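PDB 4PAG: periplasmic binding protein from Sulfurospirillum deleyianum, which probably serves as the solute-binding component of an ABC transporter and holds a histidine molecule in its pocket. Local coordinates for residues K239-E244 and K256-V261; F180-E185 and K245-L250; P227-V232 and S286-T291; Q233-Y238 and V261-F266. All blocks are in the same frame, centred on the assembly; numbering follows the deposited sequence.

Overall arrangement
Followed from the N terminus, the chain first supplies residues 180-185, which interaction 2 joins to 245-250 across the largest gap of the four. Strand 229-232 comes next and is closed onto the end of helix 277-288 by interaction 3. Inside that loop, interaction 4 brings residues 233-238 back against 261-266, and inside this loop in turn interaction 1 packs helix 235-243 on strand 258-260. Interaction 2 crosses the other three, because its second segment falls within each of their loops. Interactions 1 and 3 meet through neighbouring strands of one parallel sheet, while interactions 1 and 4 share Val261 and both reach the bound histidine.

Interaction 1. Residues K239-E244 and K256-V261; sequences KTVFRE and KKVYLV. With HIS (histidine), chain E.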
# COMPACT_ATOMS: atom_id res chain seq x y z
N LYS A 239 -9.07 -17.04 -11.05
CA LYS A 239 -9.97 -18.04 -11.65
C LYS A 239 -9.23 -18.93 -12.65
O LYS A 239 -9.33 -20.15 -12.61
CB LYS A 239 -11.15 -17.38 -12.37
CG LYS A 239 -12.12 -16.58 -11.51
CD LYS A 239 -12.57 -17.34 -10.27
CE LYS A 239 -14.08 -17.21 -10.04
NZ LYS A 239 -14.81 -18.28 -10.78
N THR A 240 -8.48 -18.30 -13.55
CA THR A 240 -7.75 -19.01 -14.60
C THR A 240 -6.82 -20.09 -14.05
O THR A 240 -6.79 -21.21 -14.57
CB THR A 240 -6.93 -18.02 -15.44
OG1 THR A 240 -7.82 -17.22 -16.23
CG2 THR A 240 -5.96 -18.74 -16.38
N VAL A 241 -6.08 -19.75 -12.99
CA VAL A 241 -5.05 -20.64 -12.46
C VAL A 241 -5.63 -21.95 -11.90
O VAL A 241 -4.93 -22.96 -11.84
CB VAL A 241 -4.14 -19.91 -11.42
CG1 VAL A 241 -4.84 -19.72 -10.09
CG2 VAL A 241 -2.83 -20.66 -11.21
N PHE A 242 -6.90 -21.93 -11.51
CA PHE A 242 -7.61 -23.15 -11.08
C PHE A 242 -8.49 -23.79 -12.15
O PHE A 242 -8.91 -24.94 -12.00
CB PHE A 242 -8.43 -22.86 -9.83
CG PHE A 242 -7.61 -22.71 -8.59
CD1 PHE A 242 -6.95 -23.81 -8.05
CD2 PHE A 242 -7.46 -21.47 -7.98
CE1 PHE A 242 -6.17 -23.67 -6.91
CE2 PHE A 242 -6.69 -21.33 -6.84
CZ PHE A 242 -6.04 -22.43 -6.31
N ARG A 243 -8.77 -23.06 -13.23
CA ARG A 243 -9.58 -23.57 -14.34
C ARG A 243 -8.70 -24.25 -15.41
O ARG A 243 -9.01 -25.35 -15.85
CB ARG A 243 -10.42 -22.45 -14.95
CG ARG A 243 -11.39 -22.89 -16.05
CD ARG A 243 -12.06 -21.72 -16.76
NE ARG A 243 -11.11 -20.84 -17.45
CZ ARG A 243 -10.70 -19.64 -17.03
NH1 ARG A 243 -11.15 -19.12 -15.90
NH2 ARG A 243 -9.83 -18.95 -17.76
N GLU A 244 -7.61 -23.59 -15.82
CA GLU A 244 -6.74 -24.11 -16.89
C GLU A 244 -5.81 -25.23 -16.39
O GLU A 244 -5.06 -25.06 -15.42
CB GLU A 244 -5.91 -22.99 -17.51
CG GLU A 244 -6.68 -22.08 -18.46
CD GLU A 244 -5.80 -21.03 -19.12
OE1 GLU A 244 -6.34 -20.21 -19.89
OE2 GLU A 244 -4.57 -21.00 -18.88
N LYS A 256 -3.49 -25.80 -3.29
CA LYS A 256 -4.44 -24.68 -3.18
C LYS A 256 -3.87 -23.53 -2.35
O LYS A 256 -4.60 -22.80 -1.69
CB LYS A 256 -5.78 -25.15 -2.62
CG LYS A 256 -6.37 -26.34 -3.37
CD LYS A 256 -7.47 -27.01 -2.55
CE LYS A 256 -8.40 -27.84 -3.42
NZ LYS A 256 -7.69 -28.94 -4.13
N LYS A 257 -2.56 -23.35 -2.40
CA LYS A 257 -1.89 -22.26 -1.70
C LYS A 257 -1.69 -21.08 -2.67
O LYS A 257 -0.57 -20.65 -2.97
CB LYS A 257 -0.58 -22.76 -1.09
CG LYS A 257 -0.81 -23.70 0.10
CD LYS A 257 0.40 -24.54 0.44
CE LYS A 257 1.46 -23.74 1.18
NZ LYS A 257 1.11 -23.52 2.62
N VAL A 258 -2.83 -20.59 -3.15
CA VAL A 258 -2.92 -19.48 -4.09
C VAL A 258 -3.97 -18.54 -3.52
O VAL A 258 -5.10 -18.97 -3.26
CB VAL A 258 -3.38 -19.97 -5.48
CG1 VAL A 258 -3.50 -18.81 -6.46
CG2 VAL A 258 -2.44 -21.05 -6.03
N TYR A 259 -3.62 -17.27 -3.30
CA TYR A 259 -4.50 -16.35 -2.56
C TYR A 259 -4.63 -15.01 -3.26
O TYR A 259 -3.64 -14.44 -3.71
CB TYR A 259 -4.00 -16.16 -1.12
CG TYR A 259 -3.78 -17.48 -0.40
CD1 TYR A 259 -4.85 -18.22 0.09
CD2 TYR A 259 -2.50 -18.02 -0.27
CE1 TYR A 259 -4.66 -19.45 0.70
CE2 TYR A 259 -2.30 -19.25 0.36
CZ TYR A 259 -3.39 -19.95 0.85
OH TYR A 259 -3.20 -21.16 1.48
N LEU A 260 -5.87 -14.53 -3.34
CA LEU A 260 -6.19 -13.28 -4.01
C LEU A 260 -6.10 -12.13 -3.01
O LEU A 260 -6.70 -12.18 -1.94
CB LEU A 260 -7.60 -13.36 -4.61
CG LEU A 260 -8.13 -12.20 -5.45
CD1 LEU A 260 -7.30 -11.99 -6.71
CD2 LEU A 260 -9.59 -12.44 -5.81
N VAL A 261 -5.34 -11.10 -3.35
CA VAL A 261 -5.15 -9.97 -2.44
C VAL A 261 -6.46 -9.19 -2.28
O VAL A 261 -7.06 -8.80 -3.28
CB VAL A 261 -4.06 -9.01 -2.97
CG1 VAL A 261 -3.90 -7.80 -2.07
CG2 VAL A 261 -2.72 -9.72 -3.09
N HIS E . -12.43 -11.10 -4.99
CA HIS E . -11.79 -9.79 -4.72
C HIS E . -11.33 -9.13 -6.01
O HIS E . -10.15 -9.07 -6.38
CB HIS E . -10.62 -9.94 -3.75
CG HIS E . -10.93 -10.78 -2.55
ND1 HIS E . -9.98 -11.52 -1.89
CD2 HIS E . -12.10 -10.99 -1.90
CE1 HIS E . -10.55 -12.15 -0.87
NE2 HIS E . -11.83 -11.84 -0.85
OXT HIS E . -12.19 -8.65 -6.74
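Helix 235-243 packs on strand 258-260 within a right-handed beta-alpha-beta crossover, the unit that carries the chain from strand 229-232 to its parallel neighbour at the edge of the sheet in this periplasmic binding protein. The contact rests on Val258, whose side chain points from the strand to the helix and meets Val241 and Phe242. Setting CG1 of Val258 anti to the backbone N (chi1 179°) sends that methyl toward the helix, where it lies 4.0 Å from CG1 of Val241; the two side chains pass alongside one another, running opposite ways. Phe242 arrives from the direction opposite to Val258 and brings the far end of its ring: CZ is 3.7 Å from CB of Val258, and CE2 is 4.1 Å from CG1 of the same residue. The approach to the ring is oblique. At the ring edge and close to its plane lies CA of Lys256, 4.2 Å from Phe242 CZ, at the point where a Schellman motif ends the preceding short helix; the lysine chain then leads away from the contact. Phe242 thus reaches from an exposed position on the helix, whereas the valines are buried. No hydrogen bond links the segments, so the joint is apolar. Tyr238, one turn earlier on the helix, also touches Val258 and Leu260. Farther along the strand the chain enters the ligand pocket. There Leu260 CD2 lies 3.2 Å from the amino N of the bound histidine, and the ligand's ND1 gives a weak hydrogen bond of 3.3 Å to the Leu260 backbone O.

Interaction 2. Residues F180-E185 and K245-L250; sequences FGLQTE and KKWAVL
A 3-10 segment, residues 245-249, follows helix 235-243 and carries Trp247 inward against the loop that leads into the short strand 183-184. The indole brings the outer end of its six-membered ring to this loop. Its CH2 atom lies 4.1 Å from CD2 of Leu182, and the methyl sits at the ring edge, near the ring plane. The two side chains run at a slant to one another. Trp247 CG is anti to its own carbonyl carbon (chi1 -65°), which directs the indole from the 3-10 segment toward residues 180-182. The backbone of the loop contributes too: Phe180 O stands 3.8 Å from Trp247 CZ2 and 4.0 Å from Trp247 CH2, approaching the ring obliquely. The backbone O of Gly181, next in the chain, is hydrogen-bonded to the hydroxyl of Tyr174 on strand 172-176. Around the same indole, Phe219 and Phe237 each make an edge-to-face ring contact, and Leu250 CD1 lies in the ring plane at another edge. Phe219 and Ile222, which touches Leu182, both belong to helix 219-225. Trp247 thereby brings together two loops and two helices. Across the two segments the contact contains no hydrogen bond: a methyl and a carbonyl oxygen meet aromatic carbons, so cohesion probably comes mostly from dispersion and the burial of apolar surface, with the carbonyl oxygen of Phe180 adding a polar neighbour to the indole.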
# COMPACT_ATOMS: atom_id res chain seq x y z
N PHE A 180 -2.70 -12.66 -16.74
CA PHE A 180 -2.25 -14.00 -17.09
C PHE A 180 -1.20 -14.53 -16.12
O PHE A 180 -0.63 -15.59 -16.36
CB PHE A 180 -1.72 -14.00 -18.52
CG PHE A 180 -2.66 -13.36 -19.52
CD1 PHE A 180 -3.68 -14.11 -20.10
CD2 PHE A 180 -2.53 -12.03 -19.87
CE1 PHE A 180 -4.54 -13.53 -21.02
CE2 PHE A 180 -3.39 -11.44 -20.77
CZ PHE A 180 -4.40 -12.19 -21.35
N GLY A 181 -0.96 -13.79 -15.04
CA GLY A 181 -0.01 -14.21 -14.02
C GLY A 181 1.45 -14.14 -14.45
O GLY A 181 2.32 -14.64 -13.73
N LEU A 182 1.73 -13.52 -15.59
CA LEU A 182 3.07 -13.56 -16.20
C LEU A 182 3.87 -12.26 -16.00
O LEU A 182 4.88 -12.05 -16.66
CB LEU A 182 2.98 -13.91 -17.69
CG LEU A 182 2.28 -15.22 -18.07
CD1 LEU A 182 2.36 -15.44 -19.58
CD2 LEU A 182 2.88 -16.41 -17.33
N GLN A 183 3.40 -11.40 -15.12
CA GLN A 183 4.22 -10.30 -14.64
C GLN A 183 4.42 -10.50 -13.16
O GLN A 183 3.59 -11.12 -12.49
CB GLN A 183 3.57 -8.95 -14.92
CG GLN A 183 3.60 -8.54 -16.39
CD GLN A 183 2.47 -9.18 -17.18
OE1 GLN A 183 1.30 -9.06 -16.82
NE2 GLN A 183 2.82 -9.84 -18.26
N THR A 184 5.53 -9.99 -12.67
CA THR A 184 5.87 -10.12 -11.26
C THR A 184 6.71 -8.93 -10.83
O THR A 184 6.92 -7.99 -11.61
CB THR A 184 6.58 -11.46 -10.93
OG1 THR A 184 6.62 -11.65 -9.51
CG2 THR A 184 8.00 -11.51 -11.49
N GLU A 185 7.15 -8.96 -9.59
CA GLU A 185 8.06 -7.95 -9.09
C GLU A 185 9.39 -8.56 -8.73
O GLU A 185 9.48 -9.75 -8.41
CB GLU A 185 7.48 -7.27 -7.85
CG GLU A 185 6.21 -6.51 -8.15
CD GLU A 185 6.43 -5.43 -9.19
OE1 GLU A 185 7.43 -4.68 -9.05
OE2 GLU A 185 5.61 -5.32 -10.12
N LYS A 245 -5.83 -26.36 -17.09
CA LYS A 245 -5.11 -27.57 -16.69
C LYS A 245 -3.58 -27.38 -16.52
O LYS A 245 -2.97 -27.98 -15.64
CB LYS A 245 -5.40 -28.68 -17.71
CG LYS A 245 -4.81 -30.05 -17.39
CD LYS A 245 -5.60 -30.77 -16.31
CE LYS A 245 -4.77 -31.84 -15.61
NZ LYS A 245 -4.08 -32.77 -16.54
N LYS A 246 -2.97 -26.56 -17.37
CA LYS A 246 -1.51 -26.45 -17.38
C LYS A 246 -0.93 -25.93 -16.06
O LYS A 246 0.20 -26.26 -15.70
CB LYS A 246 -1.04 -25.54 -18.52
CG LYS A 246 -1.20 -24.06 -18.22
CD LYS A 246 -0.90 -23.24 -19.45
CE LYS A 246 -0.48 -21.83 -19.09
NZ LYS A 246 0.19 -21.23 -20.27
N TRP A 247 -1.69 -25.14 -15.32
CA TRP A 247 -1.20 -24.62 -14.04
C TRP A 247 -1.15 -25.67 -12.94
O TRP A 247 -0.50 -25.47 -11.92
CB TRP A 247 -2.03 -23.43 -13.58
CG TRP A 247 -1.90 -22.28 -14.50
CD1 TRP A 247 -2.71 -21.99 -15.56
CD2 TRP A 247 -0.88 -21.28 -14.49
NE1 TRP A 247 -2.27 -20.85 -16.19
CE2 TRP A 247 -1.15 -20.40 -15.55
CE3 TRP A 247 0.22 -21.03 -13.66
CZ2 TRP A 247 -0.35 -19.30 -15.83
CZ3 TRP A 247 1.01 -19.93 -13.94
CH2 TRP A 247 0.72 -19.07 -15.00
N ALA A 248 -1.82 -26.80 -13.13
CA ALA A 248 -1.81 -27.89 -12.16
C ALA A 248 -0.43 -28.55 -12.01
O ALA A 248 -0.23 -29.33 -11.10
CB ALA A 248 -2.85 -28.93 -12.52
N VAL A 249 0.51 -28.25 -12.91
CA VAL A 249 1.90 -28.69 -12.73
C VAL A 249 2.52 -28.11 -11.45
O VAL A 249 3.43 -28.71 -10.88
CB VAL A 249 2.78 -28.34 -13.96
CG1 VAL A 249 2.91 -26.83 -14.16
CG2 VAL A 249 4.15 -28.95 -13.80
N LEU A 250 2.04 -26.96 -11.00
CA LEU A 250 2.61 -26.28 -9.85
C LEU A 250 2.12 -26.88 -8.53
O LEU A 250 0.91 -27.06 -8.34
CB LEU A 250 2.25 -24.80 -9.89
CG LEU A 250 2.79 -23.99 -11.07
CD1 LEU A 250 2.25 -22.58 -11.03
CD2 LEU A 250 4.31 -23.97 -11.08

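Interaction 3. Residues P227-V232 and S286-T291; sequences PEVIIV and SKLYPT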
# COMPACT_ATOMS: atom_id res chain seq x y z
N PRO A 227 7.27 -22.10 -6.72
CA PRO A 227 6.88 -21.44 -5.47
C PRO A 227 6.01 -22.34 -4.59
O PRO A 227 5.30 -23.22 -5.10
CB PRO A 227 6.08 -20.23 -5.95
CG PRO A 227 5.49 -20.67 -7.26
CD PRO A 227 6.57 -21.51 -7.88
N GLU A 228 6.09 -22.13 -3.28
CA GLU A 228 5.25 -22.84 -2.33
C GLU A 228 3.90 -22.15 -2.18
O GLU A 228 2.88 -22.80 -1.98
CB GLU A 228 5.95 -22.96 -0.98
CG GLU A 228 7.25 -23.74 -1.06
CD GLU A 228 8.11 -23.57 0.18
OE1 GLU A 228 7.82 -24.26 1.19
OE2 GLU A 228 9.06 -22.76 0.15
N VAL A 229 3.92 -20.82 -2.27
CA VAL A 229 2.71 -20.01 -2.21
C VAL A 229 2.68 -19.03 -3.38
O VAL A 229 3.72 -18.48 -3.77
CB VAL A 229 2.61 -19.23 -0.88
CG1 VAL A 229 1.48 -18.22 -0.91
CG2 VAL A 229 2.41 -20.19 0.30
N ILE A 230 1.50 -18.81 -3.94
CA ILE A 230 1.31 -17.80 -4.97
C ILE A 230 0.32 -16.75 -4.48
O ILE A 230 -0.79 -17.06 -4.06
CB ILE A 230 0.85 -18.41 -6.31
CG1 ILE A 230 1.92 -19.34 -6.87
CG2 ILE A 230 0.52 -17.29 -7.29
CD1 ILE A 230 1.46 -20.22 -8.02
N ILE A 231 0.75 -15.49 -4.52
CA ILE A 231 -0.09 -14.36 -4.17
C ILE A 231 -0.50 -13.67 -5.46
O ILE A 231 0.36 -13.28 -6.25
CB ILE A 231 0.66 -13.37 -3.25
CG1 ILE A 231 1.12 -14.06 -1.95
CG2 ILE A 231 -0.21 -12.16 -2.93
CD1 ILE A 231 0.01 -14.63 -1.09
N VAL A 232 -1.81 -13.52 -5.66
CA VAL A 232 -2.40 -13.09 -6.92
C VAL A 232 -3.12 -11.74 -6.78
O VAL A 232 -3.90 -11.53 -5.85
CB VAL A 232 -3.44 -14.13 -7.40
CG1 VAL A 232 -4.15 -13.65 -8.65
CG2 VAL A 232 -2.78 -15.50 -7.61
N SER A 286 0.27 -14.96 7.42
CA SER A 286 -0.70 -16.01 7.73
C SER A 286 -0.81 -17.04 6.60
O SER A 286 -1.05 -18.22 6.86
CB SER A 286 -2.09 -15.42 8.04
OG SER A 286 -2.78 -15.03 6.86
N LYS A 287 -0.61 -16.61 5.37
CA LYS A 287 -0.64 -17.51 4.22
C LYS A 287 0.70 -18.22 4.00
O LYS A 287 0.72 -19.38 3.60
CB LYS A 287 -1.04 -16.75 2.95
CG LYS A 287 -2.42 -16.09 3.01
CD LYS A 287 -3.53 -17.07 3.40
CE LYS A 287 -4.89 -16.39 3.35
NZ LYS A 287 -5.87 -17.14 4.17
N LEU A 288 1.82 -17.54 4.27
CA LEU A 288 3.15 -18.15 4.14
C LEU A 288 3.46 -19.18 5.24
O LEU A 288 4.19 -20.14 5.01
CB LEU A 288 4.23 -17.06 4.15
CG LEU A 288 4.20 -15.99 3.05
CD1 LEU A 288 5.37 -15.03 3.26
CD2 LEU A 288 4.24 -16.60 1.66
N TYR A 289 2.89 -18.97 6.42
CA TYR A 289 3.20 -19.75 7.62
C TYR A 289 1.91 -20.18 8.32
O TYR A 289 1.66 -19.78 9.45
CB TYR A 289 4.10 -18.94 8.55
CG TYR A 289 5.38 -18.57 7.85
CD1 TYR A 289 6.34 -19.54 7.59
CD2 TYR A 289 5.59 -17.28 7.35
CE1 TYR A 289 7.50 -19.24 6.92
CE2 TYR A 289 6.76 -16.97 6.67
CZ TYR A 289 7.70 -17.96 6.45
OH TYR A 289 8.87 -17.69 5.78
N PRO A 290 1.10 -21.01 7.64
CA PRO A 290 -0.21 -21.38 8.19
C PRO A 290 -0.15 -22.11 9.53
O PRO A 290 -1.08 -22.01 10.32
CB PRO A 290 -0.84 -22.27 7.10
CG PRO A 290 0.28 -22.67 6.21
CD PRO A 290 1.33 -21.60 6.31
N THR A 291 0.94 -22.84 9.78
CA THR A 291 1.08 -23.54 11.05
C THR A 291 1.86 -22.74 12.10
O THR A 291 1.61 -22.89 13.29
CB THR A 291 1.73 -24.92 10.86
OG1 THR A 291 3.04 -24.77 10.31
CG2 THR A 291 0.89 -25.77 9.93
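With CG1 anti to the backbone N (chi1 171°) and CG2 anti to the carbonyl carbon, Val229 turns CG1 and its branch carbon CB to Leu288, and CG2 to the backbone at Lys287. Leu288 has its own CG anti to its carbonyl carbon (chi1 -61°); with CD1 continuing the extended chain, the other branch, CD2, is turned onto the valine. The pair joins strand 229-232, an inner strand of the parallel sheet, to the last turn of helix 277-288, so this is helix-on-sheet packing of the alpha/beta kind. CD2 of Leu288 meets the branch point of the valine, 4.0 Å from Val229 CB, and stands 4.1 Å from Val229 CG1. The two side chains cross at about a right angle. Alternation along the strand assigns the faces: Val229 is directed at this helix, while Ile230 points away from it. Leu288 also touches Val173 of the adjoining strand 172-176, and Lys287 packs along Tyr259 of strand 258-260, so the helix end spans three neighbouring strands. Lys287 begins toward Val229 but its chain then leads away, and the ammonium takes no part. The helix stops here, Tyr289 being the first residue to leave helical angles, and the backbone O of Leu288 is hydrogen-bonded to OG1 of Thr171. The second methyl of the valine meets the helix backbone, Val229 CG2 lying 3.8 Å from Lys287 O.

Interaction 4. Residues Q233-Y238 and V261-F266; sequences QNPTFY and VPKSPF. With HIS (histidine), chain E.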
# COMPACT_ATOMS: atom_id res chain seq x y z
N GLN A 233 -2.86 -10.83 -7.71
CA GLN A 233 -3.49 -9.51 -7.68
C GLN A 233 -4.82 -9.53 -8.46
O GLN A 233 -5.85 -9.04 -7.97
CB GLN A 233 -2.50 -8.48 -8.24
CG GLN A 233 -2.50 -7.07 -7.68
CD GLN A 233 -2.88 -6.92 -6.21
OE1 GLN A 233 -4.05 -6.91 -5.89
NE2 GLN A 233 -1.90 -6.72 -5.34
N ASN A 234 -4.82 -10.12 -9.64
CA ASN A 234 -5.97 -9.98 -10.55
C ASN A 234 -6.98 -11.14 -10.41
O ASN A 234 -6.61 -12.32 -10.52
CB ASN A 234 -5.48 -9.81 -11.99
CG ASN A 234 -4.79 -8.46 -12.23
OD1 ASN A 234 -4.40 -7.77 -11.28
ND2 ASN A 234 -4.66 -8.07 -13.49
N PRO A 235 -8.25 -10.80 -10.16
CA PRO A 235 -9.24 -11.87 -9.98
C PRO A 235 -9.42 -12.77 -11.21
O PRO A 235 -9.72 -13.94 -11.04
CB PRO A 235 -10.54 -11.13 -9.65
CG PRO A 235 -10.32 -9.73 -10.12
CD PRO A 235 -8.85 -9.47 -10.00
N THR A 236 -9.21 -12.25 -12.43
CA THR A 236 -9.31 -13.10 -13.64
C THR A 236 -8.23 -14.18 -13.63
O THR A 236 -8.49 -15.32 -13.99
CB THR A 236 -9.25 -12.33 -14.99
OG1 THR A 236 -7.91 -11.87 -15.25
CG2 THR A 236 -10.20 -11.16 -15.01
N PHE A 237 -7.03 -13.82 -13.21
CA PHE A 237 -5.98 -14.82 -13.12
C PHE A 237 -6.27 -15.85 -12.02
O PHE A 237 -6.03 -17.05 -12.20
CB PHE A 237 -4.60 -14.21 -12.91
CG PHE A 237 -3.54 -15.25 -12.87
CD1 PHE A 237 -3.33 -16.07 -13.98
CD2 PHE A 237 -2.82 -15.50 -11.72
CE1 PHE A 237 -2.40 -17.07 -13.95
CE2 PHE A 237 -1.87 -16.51 -11.69
CZ PHE A 237 -1.66 -17.30 -12.80
N TYR A 238 -6.79 -15.38 -10.90
CA TYR A 238 -7.11 -16.29 -9.80
C TYR A 238 -8.09 -17.39 -10.23
O TYR A 238 -7.93 -18.56 -9.85
CB TYR A 238 -7.65 -15.50 -8.61
CG TYR A 238 -8.05 -16.35 -7.45
CD1 TYR A 238 -7.10 -16.83 -6.55
CD2 TYR A 238 -9.37 -16.69 -7.25
CE1 TYR A 238 -7.47 -17.61 -5.47
CE2 TYR A 238 -9.75 -17.48 -6.18
CZ TYR A 238 -8.79 -17.94 -5.29
OH TYR A 238 -9.19 -18.73 -4.24
N VAL A 261 -5.34 -11.10 -3.35
CA VAL A 261 -5.15 -9.97 -2.44
C VAL A 261 -6.46 -9.19 -2.28
O VAL A 261 -7.06 -8.80 -3.28
CB VAL A 261 -4.06 -9.01 -2.97
CG1 VAL A 261 -3.90 -7.80 -2.07
CG2 VAL A 261 -2.72 -9.72 -3.09
N PRO A 262 -6.92 -8.96 -1.04
CA PRO A 262 -8.09 -8.11 -0.81
C PRO A 262 -7.88 -6.66 -1.22
O PRO A 262 -6.76 -6.12 -1.15
CB PRO A 262 -8.31 -8.20 0.70
CG PRO A 262 -7.66 -9.48 1.11
CD PRO A 262 -6.47 -9.59 0.21
N LYS A 263 -8.97 -6.03 -1.62
CA LYS A 263 -8.92 -4.71 -2.26
C LYS A 263 -9.89 -3.68 -1.69
O LYS A 263 -9.93 -2.56 -2.19
CB LYS A 263 -9.21 -4.87 -3.75
CG LYS A 263 -8.16 -5.69 -4.46
CD LYS A 263 -8.56 -6.07 -5.86
CE LYS A 263 -7.44 -6.86 -6.51
NZ LYS A 263 -7.35 -8.24 -5.96
N SER A 264 -10.66 -4.05 -0.66
CA SER A 264 -11.76 -3.23 -0.17
C SER A 264 -11.44 -2.54 1.16
O SER A 264 -11.26 -3.22 2.17
CB SER A 264 -13.02 -4.08 -0.02
OG SER A 264 -13.38 -4.67 -1.26
N PRO A 265 -11.37 -1.20 1.17
CA PRO A 265 -11.53 -0.24 0.07
C PRO A 265 -10.21 0.12 -0.63
O PRO A 265 -10.23 0.71 -1.72
CB PRO A 265 -12.07 0.98 0.79
CG PRO A 265 -11.35 0.96 2.09
CD PRO A 265 -11.26 -0.49 2.47
N PHE A 266 -9.09 -0.20 0.01
CA PHE A 266 -7.77 0.03 -0.55
C PHE A 266 -7.05 -1.32 -0.62
O PHE A 266 -7.25 -2.18 0.25
CB PHE A 266 -6.93 0.95 0.33
CG PHE A 266 -7.53 2.30 0.62
CD1 PHE A 266 -8.34 2.97 -0.30
CD2 PHE A 266 -7.19 2.96 1.80
CE1 PHE A 266 -8.84 4.23 -0.02
CE2 PHE A 266 -7.69 4.22 2.08
CZ PHE A 266 -8.51 4.86 1.17
N HIS E . -12.43 -11.10 -4.99
CA HIS E . -11.79 -9.79 -4.72
C HIS E . -11.33 -9.13 -6.01
O HIS E . -10.15 -9.07 -6.38
CB HIS E . -10.62 -9.94 -3.75
CG HIS E . -10.93 -10.78 -2.55
ND1 HIS E . -9.98 -11.52 -1.89
CD2 HIS E . -12.10 -10.99 -1.90
CE1 HIS E . -10.55 -12.15 -0.87
NE2 HIS E . -11.83 -11.84 -0.85
OXT HIS E . -12.19 -8.65 -6.74
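Lys263 reaches across to the backbone of Gln233 while the glutamine's own side chain slants over it, so that the two residues cross with NZ at the Gln233 carbonyl. The lysine chain is extended as far as CE and bends only at its last torsion (chi4 73°), which turns the ammonium onto three oxygens. It gives a hydrogen bond of 2.6 Å from NZ to Gln233 O, and another of 2.8 Å from NZ to Val261 O. Both lie in the carbonyl plane of the acceptor, with C=O...N angles of 153° and 155°. The third, 3.0 Å from Lys263 NZ to the carboxylate O of the bound histidine, links this grip to the ligand. Two carbonyls and a carboxylate around one ammonium would probably stabilise its positive charge. These residues line the histidine pocket of the periplasmic binding protein fold, at the point where strand 229-232 gives way to helix 235-243 and strand 258-260 to the following loop. Pro235, in the first turn of that helix, presents its ring to the same carboxylate, with CG 3.8 Å from the ligand's O. The amide of Gln233, bent at chi2, lies against Val261 at a slant: Gln233 OE1 is 3.6 Å from Val261 CB, and Gln233 NE2 is 3.8 Å from Val261 CG2. Its polar ends are used, OE1 accepting from Asn267 ND2 and NE2 bonded to the hydroxyl of Tyr175, which should fix the rotation of the buried amide. On the lysine side, Gln233 OE1 stands 3.4 Å from Lys263 CE.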